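Local coordinates for ABC transporter substrate-binding protein (Rhizobium radiobacter, PDB 6TFX) that binds the opine mannopinic acid as the periplasmic solute-binding protein of an ABC import system, probably delivering it to the membrane transporter, at residues P20-R29 against N141-P149; A88-R99 against I113-V124. All blocks are in the same frame, centred on the assembly; numbering follows the deposited sequence.

Interaction 2 is nested along the chain inside the loop that interaction 1 closes, and the two centres lie about 17 Å apart. Helix 88-98 is the shared element: one side of it packs on strand 113-118, while other residues reach segments 20-29 and 141-149. Two probable hydrogen bonds tie the contacts together, His-21 ND1 to Lys-97 NZ at 2.8 Å and Ile-148 N to Ser-94 OG at 2.9 Å, and Ala-98 packs against the carbonyl of Gly-144. Bound mannopinic acid touches interaction 1 directly, through Thr-24, Thr-25, Thr-26 and Arg-29. Interaction 2 is set well back from the pocket, in the four-stranded sheet region.

Interaction 1: P20-R29 against N141-P149; sequences PHFATTTSDR and NFSGGFIIP. With N72 ((2~{R})-2-[[(3~{R},4~{R},5~{S})-3,4,5,6-tetrakis(oxidanyl)-2-oxidanylidene-hexyl]amino]pentanedioic acid), chain C.
Ser-143 OG has two partners: Arg-29 NH1 donates to it at 3.0 Å, with an N-H...O angle of 154° and the oxygen close to the guanidinium plane, and a water at 2.8 Å from Ser-143 OG bridges it to Arg-29 NH2. A second water accepts hydrogen bonds from Arg-29 NH1 and Ser-143 N. Arg-29 NH1 also sits over one face of the Phe-142 ring, 3.3 Å from Phe-142 CZ, with the guanidinium and ring planes 19° apart. The straight Arg-29 chain from CG to NE (chi3 -176°) carries the group out to this spot, where NE donates to Thr-24 O at 2.8 Å and both NE and NH2 make weak bonds to the ligand carboxylate oxygen OE1. Thr-26 N, in the first turn of helix 26-35, donates to the other carboxylate at OXT. Away from the ligand, Pro-20 wedges its ring against Phe-146 and Ile-148, its CG a tight 3.5 Å from Ile-148 CG2. Beside it, one water links His-21 NE2 with the carbonyls of Gly-144 and Phe-146, donating to both oxygens, while His-21 ND1 is held by Lys-97. Ser-143 and Phe-142 thus act as a second shell that, with Thr-24 O, probably helps set how the guanidinium is turned; the positive charge of Arg-29 and the N-terminus of helix 26-35 would probably favour ionised carboxylates on the bound opine.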
loop_
_atom_site.group_PDB
_atom_site.type_symbol
_atom_site.label_atom_id
_atom_site.label_comp_id
_atom_site.label_asym_id
_atom_site.label_seq_id
_atom_site.Cartn_x
_atom_site.Cartn_y
_atom_site.Cartn_z
ATOM N N PRO A 20 7.089 10.232 -5.022
ATOM C CA PRO A 20 6.329 8.997 -5.234
ATOM C C PRO A 20 7.155 7.727 -5.189
ATOM O O PRO A 20 6.592 6.641 -4.984
ATOM C CB PRO A 20 5.704 9.199 -6.626
ATOM C CG PRO A 20 6.562 10.196 -7.299
ATOM C CD PRO A 20 7.014 11.121 -6.204
ATOM N N HIS A 21 8.488 7.854 -5.390
ATOM C CA HIS A 21 9.341 6.659 -5.343
ATOM C C HIS A 21 9.617 6.185 -3.907
ATOM O O HIS A 21 10.242 5.132 -3.732
ATOM C CB HIS A 21 10.657 6.868 -6.107
ATOM C CG HIS A 21 10.446 7.237 -7.546
ATOM N ND1 HIS A 21 11.114 8.299 -8.123
ATOM C CD2 HIS A 21 9.613 6.697 -8.463
ATOM C CE1 HIS A 21 10.676 8.367 -9.373
ATOM N NE2 HIS A 21 9.785 7.420 -9.628
ATOM N N PHE A 22 9.163 6.963 -2.892
ATOM C CA PHE A 22 9.335 6.621 -1.475
ATOM C C PHE A 22 8.026 6.567 -0.699
ATOM O O PHE A 22 7.983 5.936 0.346
ATOM C CB PHE A 22 10.315 7.556 -0.765
ATOM C CG PHE A 22 11.722 7.355 -1.246
ATOM C CD1 PHE A 22 12.514 6.330 -0.724
ATOM C CD2 PHE A 22 12.291 8.234 -2.168
ATOM C CE1 PHE A 22 13.841 6.154 -1.166
ATOM C CE2 PHE A 22 13.624 8.077 -2.583
ATOM C CZ PHE A 22 14.383 7.040 -2.077
ATOM N N ALA A 23 6.986 7.282 -1.162
ATOM C CA ALA A 23 5.736 7.357 -0.410
ATOM C C ALA A 23 5.169 5.955 -0.191
ATOM O O ALA A 23 4.923 5.231 -1.159
ATOM C CB ALA A 23 4.742 8.250 -1.141
ATOM N N THR A 24 5.027 5.575 1.100
ATOM C CA THR A 24 4.626 4.226 1.515
ATOM C C THR A 24 3.403 4.192 2.417
ATOM O O THR A 24 2.567 3.303 2.261
ATOM C CB THR A 24 5.829 3.565 2.202
ATOM O OG1 THR A 24 6.929 3.530 1.282
ATOM C CG2 THR A 24 5.526 2.159 2.715
ATOM N N THR A 25 3.291 5.149 3.370
ATOM C CA THR A 25 2.117 5.130 4.243
ATOM C C THR A 25 0.872 5.421 3.396
ATOM O O THR A 25 0.968 6.092 2.354
ATOM C CB THR A 25 2.250 6.165 5.359
ATOM O OG1 THR A 25 2.199 7.460 4.779
ATOM C CG2 THR A 25 3.551 5.993 6.187
ATOM N N THR A 26 -0.303 4.965 3.857
ATOM C CA THR A 26 -1.524 5.251 3.084
ATOM C C THR A 26 -1.674 6.773 2.874
ATOM O O THR A 26 -2.026 7.207 1.765
ATOM C CB THR A 26 -2.750 4.717 3.829
ATOM O OG1 THR A 26 -2.690 3.296 3.783
ATOM C CG2 THR A 26 -4.060 5.158 3.174
ATOM N N SER A 27 -1.410 7.577 3.921
ATOM C CA SER A 27 -1.599 9.023 3.789
ATOM C C SER A 27 -0.682 9.633 2.721
ATOM O O SER A 27 -1.142 10.424 1.896
ATOM C CB SER A 27 -1.400 9.725 5.121
ATOM O OG SER A 27 -1.727 11.096 4.950
ATOM N N ASP A 28 0.603 9.261 2.724
ATOM C CA ASP A 28 1.521 9.817 1.708
ATOM C C ASP A 28 1.121 9.304 0.317
ATOM O O ASP A 28 1.103 10.081 -0.639
ATOM C CB ASP A 28 2.975 9.449 2.021
ATOM C CG ASP A 28 3.647 10.230 3.148
ATOM O OD1 ASP A 28 3.044 11.231 3.649
ATOM O OD2 ASP A 28 4.782 9.861 3.525
ATOM N N ARG A 29 0.736 7.997 0.200
ATOM C CA ARG A 29 0.331 7.462 -1.111
ATOM C C ARG A 29 -0.948 8.163 -1.619
ATOM O O ARG A 29 -1.129 8.322 -2.837
ATOM C CB ARG A 29 0.064 5.954 -1.038
ATOM C CG ARG A 29 1.313 5.130 -0.784
ATOM C CD ARG A 29 0.897 3.680 -0.776
ATOM N NE ARG A 29 1.964 2.732 -0.442
ATOM C CZ ARG A 29 2.760 2.131 -1.321
ATOM N NH1 ARG A 29 2.713 2.458 -2.612
ATOM N NH2 ARG A 29 3.628 1.218 -0.919
ATOM N N ASN A 141 -0.304 4.601 -12.173
ATOM C CA ASN A 141 -0.312 5.607 -11.115
ATOM C C ASN A 141 -0.308 4.949 -9.743
ATOM O O ASN A 141 -1.268 5.045 -8.967
ATOM C CB ASN A 141 -1.455 6.611 -11.317
ATOM C CG ASN A 141 -2.824 5.984 -11.321
ATOM O OD1 ASN A 141 -3.034 4.881 -11.834
ATOM N ND2 ASN A 141 -3.783 6.715 -10.800
ATOM N N PHE A 142 0.817 4.299 -9.429
ATOM C CA PHE A 142 1.014 3.679 -8.121
ATOM C C PHE A 142 2.479 3.401 -7.960
ATOM O O PHE A 142 3.164 3.089 -8.944
ATOM C CB PHE A 142 0.219 2.364 -7.934
ATOM C CG PHE A 142 0.189 1.847 -6.497
ATOM C CD1 PHE A 142 -0.408 2.591 -5.484
ATOM C CD2 PHE A 142 0.727 0.607 -6.176
ATOM C CE1 PHE A 142 -0.454 2.107 -4.166
ATOM C CE2 PHE A 142 0.682 0.123 -4.860
ATOM C CZ PHE A 142 0.092 0.874 -3.868
ATOM N N SER A 143 2.962 3.531 -6.727
ATOM C CA SER A 143 4.357 3.232 -6.390
ATOM C C SER A 143 5.351 3.889 -7.388
ATOM O O SER A 143 5.281 5.091 -7.598
ATOM C CB SER A 143 4.560 1.723 -6.211
ATOM O OG SER A 143 3.791 1.260 -5.102
ATOM N N GLY A 144 6.212 3.107 -8.036
ATOM C CA GLY A 144 7.251 3.666 -8.894
ATOM C C GLY A 144 6.845 4.128 -10.274
ATOM O O GLY A 144 7.705 4.531 -11.055
ATOM N N GLY A 145 5.556 4.036 -10.602
ATOM C CA GLY A 145 5.107 4.419 -11.943
ATOM C C GLY A 145 4.913 5.912 -12.167
ATOM O O GLY A 145 4.929 6.395 -13.307
ATOM N N PHE A 146 4.722 6.670 -11.076
ATOM C CA PHE A 146 4.452 8.104 -11.205
ATOM C C PHE A 146 5.627 8.834 -11.829
ATOM O O PHE A 146 6.778 8.530 -11.505
ATOM C CB PHE A 146 4.204 8.704 -9.833
ATOM C CG PHE A 146 2.911 8.250 -9.196
ATOM C CD1 PHE A 146 1.687 8.773 -9.615
ATOM C CD2 PHE A 146 2.923 7.393 -8.099
ATOM C CE1 PHE A 146 0.490 8.420 -8.971
ATOM C CE2 PHE A 146 1.720 7.021 -7.465
ATOM C CZ PHE A 146 0.516 7.534 -7.908
ATOM N N ILE A 147 5.326 9.818 -12.693
ATOM C CA ILE A 147 6.354 10.595 -13.378
ATOM C C ILE A 147 6.593 11.914 -12.653
ATOM O O ILE A 147 5.654 12.628 -12.326
ATOM C CB ILE A 147 5.999 10.804 -14.870
ATOM C CG1 ILE A 147 5.667 9.465 -15.578
ATOM C CG2 ILE A 147 7.093 11.596 -15.621
ATOM C CD1 ILE A 147 6.789 8.370 -15.538
ATOM N N ILE A 148 7.867 12.231 -12.437
ATOM C CA ILE A 148 8.273 13.491 -11.801
ATOM C C ILE A 148 9.153 14.336 -12.761
ATOM O O ILE A 148 9.705 13.777 -13.720
ATOM C CB ILE A 148 8.950 13.291 -10.422
ATOM C CG1 ILE A 148 10.395 12.745 -10.560
ATOM C CG2 ILE A 148 8.083 12.404 -9.518
ATOM C CD1 ILE A 148 11.146 12.586 -9.230
ATOM N N PRO A 149 9.304 15.659 -12.504
ATOM C CA PRO A 149 10.076 16.495 -13.436
ATOM C C PRO A 149 11.563 16.426 -13.147
ATOM O O PRO A 149 11.986 16.653 -12.016
ATOM C CB PRO A 149 9.510 17.915 -13.234
ATOM C CG PRO A 149 8.518 17.815 -12.110
ATOM C CD PRO A 149 8.683 16.485 -11.446
HETATM O OAB N72 C . -6.590 -2.575 11.200
HETATM C CAF N72 C . -5.505 -2.773 10.272
HETATM C CAG N72 C . -4.767 -1.491 9.758
HETATM O OAC N72 C . -5.472 -0.316 9.997
HETATM C CAH N72 C . -4.144 -1.727 8.381
HETATM O OAM N72 C . -4.498 -2.801 7.596
HETATM C CAI N72 C . -3.975 -0.853 7.154
HETATM O OAD N72 C . -5.038 0.068 7.047
HETATM C CAJ N72 C . -2.565 -0.334 7.012
HETATM O OAE N72 C . -1.635 -0.987 7.551
HETATM C CAK N72 C . -2.295 1.006 6.270
HETATM N N N72 C . -1.605 0.781 5.022
HETATM C CA N72 C . -0.292 1.251 4.793
HETATM C C N72 C . 0.513 1.738 5.965
HETATM O O N72 C . 1.346 1.155 6.767
HETATM C CB N72 C . 0.433 0.309 3.827
HETATM C CG N72 C . 1.961 0.263 3.824
HETATM C CD N72 C . 2.553 -0.129 2.468
HETATM O OE1 N72 C . 1.962 0.146 1.374
HETATM O OE2 N72 C . 3.655 -0.721 2.449
HETATM O OXT N72 C . 0.244 2.953 5.983
HETATM O O HOH W 1 8.772 6.768 -12.235
HETATM O O HOH W 2 1.876 4.802 -4.357
HETATM O O HOH W 3 4.782 -0.671 -3.283
#

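Interaction 2: A88-R99 against I113-V124; sequences ADDVVFSLDKAR and IQKVEAVDAKTV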
loop_
_atom_site.group_PDB
_atom_site.type_symbol
_atom_site.label_atom_id
_atom_site.label_comp_id
_atom_site.label_asym_id
_atom_site.label_seq_id
_atom_site.Cartn_x
_atom_site.Cartn_y
_atom_site.Cartn_z
ATOM N N ALA A 88 9.660 13.284 -22.903
ATOM C CA ALA A 88 10.239 11.942 -22.805
ATOM C C ALA A 88 11.461 11.950 -21.858
ATOM O O ALA A 88 11.656 10.975 -21.122
ATOM C CB ALA A 88 10.651 11.452 -24.180
ATOM N N ASP A 89 12.251 13.073 -21.806
ATOM C CA ASP A 89 13.385 13.123 -20.867
ATOM C C ASP A 89 12.939 13.001 -19.396
ATOM O O ASP A 89 13.666 12.429 -18.586
ATOM C CB ASP A 89 14.205 14.407 -21.067
ATOM C CG ASP A 89 15.113 14.394 -22.304
ATOM O OD1 ASP A 89 15.248 13.316 -22.949
ATOM O OD2 ASP A 89 15.703 15.451 -22.616
ATOM N N ASP A 90 11.760 13.558 -19.047
ATOM C CA ASP A 90 11.237 13.432 -17.679
ATOM C C ASP A 90 10.884 11.971 -17.394
ATOM O O ASP A 90 11.092 11.493 -16.281
ATOM C CB ASP A 90 9.963 14.284 -17.512
ATOM C CG ASP A 90 10.241 15.769 -17.570
ATOM O OD1 ASP A 90 11.211 16.217 -16.915
ATOM O OD2 ASP A 90 9.469 16.495 -18.257
ATOM N N VAL A 91 10.297 11.277 -18.396
ATOM C CA VAL A 91 9.915 9.868 -18.235
ATOM C C VAL A 91 11.159 9.008 -18.036
ATOM O O VAL A 91 11.182 8.157 -17.144
ATOM C CB VAL A 91 9.044 9.372 -19.408
ATOM C CG1 VAL A 91 8.764 7.873 -19.289
ATOM C CG2 VAL A 91 7.742 10.172 -19.485
ATOM N N VAL A 92 12.200 9.228 -18.876
ATOM C CA VAL A 92 13.455 8.488 -18.737
ATOM C C VAL A 92 14.022 8.738 -17.346
ATOM O O VAL A 92 14.408 7.788 -16.671
ATOM C CB VAL A 92 14.474 8.907 -19.840
ATOM C CG1 VAL A 92 15.841 8.267 -19.598
ATOM C CG2 VAL A 92 13.933 8.523 -21.222
ATOM N N PHE A 93 14.083 10.028 -16.920
ATOM C CA PHE A 93 14.635 10.345 -15.617
ATOM C C PHE A 93 13.847 9.632 -14.498
ATOM O O PHE A 93 14.437 9.018 -13.592
ATOM C CB PHE A 93 14.623 11.865 -15.390
ATOM C CG PHE A 93 15.004 12.243 -13.978
ATOM C CD1 PHE A 93 16.339 12.293 -13.589
ATOM C CD2 PHE A 93 14.023 12.493 -13.019
ATOM C CE1 PHE A 93 16.687 12.602 -12.266
ATOM C CE2 PHE A 93 14.374 12.785 -11.695
ATOM C CZ PHE A 93 15.698 12.832 -11.333
ATOM N N SER A 94 12.509 9.700 -14.584
ATOM C CA SER A 94 11.654 9.138 -13.534
ATOM C C SER A 94 11.757 7.634 -13.421
ATOM O O SER A 94 11.928 7.121 -12.308
ATOM C CB SER A 94 10.200 9.532 -13.745
ATOM O OG SER A 94 10.066 10.935 -13.723
ATOM N N LEU A 95 11.631 6.920 -14.559
ATOM C CA LEU A 95 11.692 5.445 -14.554
ATOM C C LEU A 95 13.078 4.952 -14.198
ATOM O O LEU A 95 13.200 3.963 -13.471
ATOM C CB LEU A 95 11.201 4.859 -15.884
ATOM C CG LEU A 95 9.717 5.093 -16.144
ATOM C CD1 LEU A 95 9.317 4.462 -17.469
ATOM C CD2 LEU A 95 8.821 4.493 -15.005
ATOM N N ASP A 96 14.145 5.701 -14.609
ATOM C CA ASP A 96 15.474 5.258 -14.188
ATOM C C ASP A 96 15.642 5.464 -12.687
ATOM O O ASP A 96 16.386 4.717 -12.041
ATOM C CB ASP A 96 16.573 6.036 -14.922
ATOM C CG ASP A 96 16.790 5.593 -16.354
ATOM O OD1 ASP A 96 16.273 4.499 -16.732
ATOM O OD2 ASP A 96 17.493 6.324 -17.100
ATOM N N LYS A 97 15.003 6.514 -12.135
ATOM C CA LYS A 97 15.061 6.769 -10.691
ATOM C C LYS A 97 14.280 5.653 -9.966
ATOM O O LYS A 97 14.813 5.055 -9.046
ATOM C CB LYS A 97 14.479 8.145 -10.349
ATOM C CG LYS A 97 14.570 8.493 -8.867
ATOM C CD LYS A 97 14.048 9.907 -8.619
ATOM C CE LYS A 97 14.009 10.261 -7.149
ATOM N NZ LYS A 97 13.079 9.377 -6.391
ATOM N N ALA A 98 13.063 5.328 -10.447
ATOM C CA ALA A 98 12.210 4.296 -9.846
ATOM C C ALA A 98 12.917 2.939 -9.776
ATOM O O ALA A 98 12.726 2.212 -8.807
ATOM C CB ALA A 98 10.933 4.155 -10.666
ATOM N N ARG A 99 13.716 2.602 -10.797
ATOM C CA ARG A 99 14.376 1.301 -10.865
ATOM C C ARG A 99 15.757 1.246 -10.205
ATOM O O ARG A 99 16.410 0.203 -10.245
ATOM C CB ARG A 99 14.424 0.791 -12.311
ATOM C CG ARG A 99 15.369 1.515 -13.241
ATOM C CD ARG A 99 14.864 1.307 -14.665
ATOM N NE ARG A 99 15.805 1.811 -15.671
ATOM C CZ ARG A 99 16.783 1.093 -16.208
ATOM N NH1 ARG A 99 16.979 -0.165 -15.831
ATOM N NH2 ARG A 99 17.579 1.627 -17.123
ATOM N N ILE A 113 13.310 -4.340 -16.323
ATOM C CA ILE A 113 13.490 -3.269 -17.299
ATOM C C ILE A 113 14.992 -3.204 -17.630
ATOM O O ILE A 113 15.808 -3.139 -16.704
ATOM C CB ILE A 113 12.963 -1.903 -16.773
ATOM C CG1 ILE A 113 11.410 -1.912 -16.657
ATOM C CG2 ILE A 113 13.437 -0.763 -17.681
ATOM C CD1 ILE A 113 10.759 -0.480 -16.268
ATOM N N GLN A 114 15.347 -3.219 -18.922
ATOM C CA GLN A 114 16.749 -3.129 -19.325
ATOM C C GLN A 114 17.115 -1.656 -19.544
ATOM O O GLN A 114 18.113 -1.179 -18.998
ATOM C CB GLN A 114 17.002 -3.934 -20.608
ATOM C CG GLN A 114 18.473 -4.011 -20.931
ATOM C CD GLN A 114 18.747 -4.343 -22.377
ATOM O OE1 GLN A 114 18.010 -5.098 -23.019
ATOM N NE2 GLN A 114 19.839 -3.783 -22.904
ATOM N N LYS A 115 16.320 -0.946 -20.379
ATOM C CA LYS A 115 16.591 0.464 -20.627
ATOM C C LYS A 115 15.334 1.252 -20.928
ATOM O O LYS A 115 14.305 0.681 -21.296
ATOM C CB LYS A 115 17.678 0.679 -21.696
ATOM C CG LYS A 115 17.543 -0.176 -22.927
ATOM C CD LYS A 115 18.819 -0.157 -23.777
ATOM C CE LYS A 115 18.565 -0.827 -25.100
ATOM N NZ LYS A 115 19.778 -0.812 -25.964
ATOM N N VAL A 116 15.419 2.577 -20.710
ATOM C CA VAL A 116 14.324 3.518 -20.979
ATOM C C VAL A 116 15.017 4.628 -21.759
ATOM O O VAL A 116 15.987 5.228 -21.260
ATOM C CB VAL A 116 13.656 4.054 -19.687
ATOM C CG1 VAL A 116 12.449 4.928 -20.040
ATOM C CG2 VAL A 116 13.232 2.900 -18.770
ATOM N N GLU A 117 14.529 4.890 -22.975
ATOM C CA GLU A 117 15.166 5.861 -23.873
ATOM C C GLU A 117 14.183 6.859 -24.466
ATOM O O GLU A 117 13.057 6.498 -24.804
ATOM C CB GLU A 117 15.860 5.118 -25.032
ATOM C CG GLU A 117 16.942 4.154 -24.571
ATOM C CD GLU A 117 17.508 3.240 -25.636
ATOM O OE1 GLU A 117 16.746 2.415 -26.195
ATOM O OE2 GLU A 117 18.729 3.335 -25.895
ATOM N N ALA A 118 14.646 8.112 -24.637
ATOM C CA ALA A 118 13.853 9.158 -25.269
ATOM C C ALA A 118 14.199 9.109 -26.754
ATOM O O ALA A 118 15.319 9.487 -27.135
ATOM C CB ALA A 118 14.224 10.519 -24.683
ATOM N N VAL A 119 13.272 8.606 -27.585
ATOM C CA VAL A 119 13.489 8.502 -29.046
ATOM C C VAL A 119 13.408 9.922 -29.620
ATOM O O VAL A 119 14.190 10.300 -30.493
ATOM C CB VAL A 119 12.477 7.532 -29.698
ATOM C CG1 VAL A 119 12.632 7.501 -31.216
ATOM C CG2 VAL A 119 12.630 6.129 -29.115
ATOM N N ASP A 120 12.458 10.703 -29.097
ATOM C CA ASP A 120 12.269 12.128 -29.373
ATOM C C ASP A 120 11.533 12.706 -28.179
ATOM O O ASP A 120 11.248 11.944 -27.245
ATOM C CB ASP A 120 11.575 12.384 -30.730
ATOM C CG ASP A 120 10.211 11.760 -30.881
ATOM O OD1 ASP A 120 9.425 11.810 -29.907
ATOM O OD2 ASP A 120 9.911 11.248 -31.993
ATOM N N ALA A 121 11.212 14.020 -28.178
ATOM C CA ALA A 121 10.562 14.670 -27.021
ATOM C C ALA A 121 9.216 14.068 -26.611
ATOM O O ALA A 121 8.810 14.229 -25.450
ATOM C CB ALA A 121 10.416 16.167 -27.262
ATOM N N LYS A 122 8.528 13.373 -27.546
ATOM C CA LYS A 122 7.216 12.786 -27.253
ATOM C C LYS A 122 7.160 11.259 -27.449
ATOM O O LYS A 122 6.078 10.714 -27.636
ATOM C CB LYS A 122 6.102 13.499 -28.066
ATOM C CG LYS A 122 6.243 13.364 -29.596
ATOM C CD LYS A 122 5.138 14.101 -30.357
ATOM C CE LYS A 122 5.441 14.228 -31.832
ATOM N NZ LYS A 122 4.544 13.383 -32.663
ATOM N N THR A 123 8.311 10.580 -27.465
ATOM C CA THR A 123 8.334 9.138 -27.690
ATOM C C THR A 123 9.327 8.498 -26.728
ATOM O O THR A 123 10.498 8.883 -26.717
ATOM C CB THR A 123 8.707 8.832 -29.159
ATOM O OG1 THR A 123 7.803 9.532 -30.019
ATOM C CG2 THR A 123 8.665 7.342 -29.479
ATOM N N VAL A 124 8.849 7.505 -25.944
ATOM C CA VAL A 124 9.659 6.776 -24.965
ATOM C C VAL A 124 9.712 5.311 -25.397
ATOM O O VAL A 124 8.665 4.713 -25.658
ATOM C CB VAL A 124 9.017 6.884 -23.547
ATOM C CG1 VAL A 124 9.788 6.029 -22.535
ATOM C CG2 VAL A 124 8.963 8.339 -23.083
HETATM O O HOH W 4 15.962 -2.131 -13.949
HETATM O O HOH W 5 17.970 3.410 -19.653
#
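Arg-99 reaches Ile-113 because its CG sits between the backbone N and the carbonyl carbon (chi1 71°) and the chain then runs extended to NE, laying one guanidinium face over Ile-113 CG2, with Arg-99 CD 3.9 Å from that methyl. Asp-96, one turn back, holds the group side-on: Arg-99 NE at 2.9 Å from Asp-96 OD1 and NH2 at 3.2 Å from the same oxygen form a salt bridge in the guanidinium plane. On the strand, Gln-114 O accepts a weak bond from Arg-99 NH2, and waters join NH1 to Ile-113 O and, more weakly, NH2 to Val-116 N. Further along, Val-116 fits between Val-92 and Leu-95, its CG2 4.0 Å from Leu-95 CB, while Val-92 CG2 lies against the backbone at Glu-117 and Ala-118. At the far end Ala-88 N donates to Ala-121 O at 2.8 Å, and Ala-88 CB packs on Ala-118 and Val-124. Helix 88-98 runs nearly antiparallel to strand 113-118 (164°, axes 7.4 Å apart), an outermost strand of the four-stranded antiparallel sheet. Val-91 and Leu-95 extend the packing to Leu-73 and Ile-126 of strands 68-73 and 123-128, and Phe-93, pointing away from the strand, meets helix 150-156.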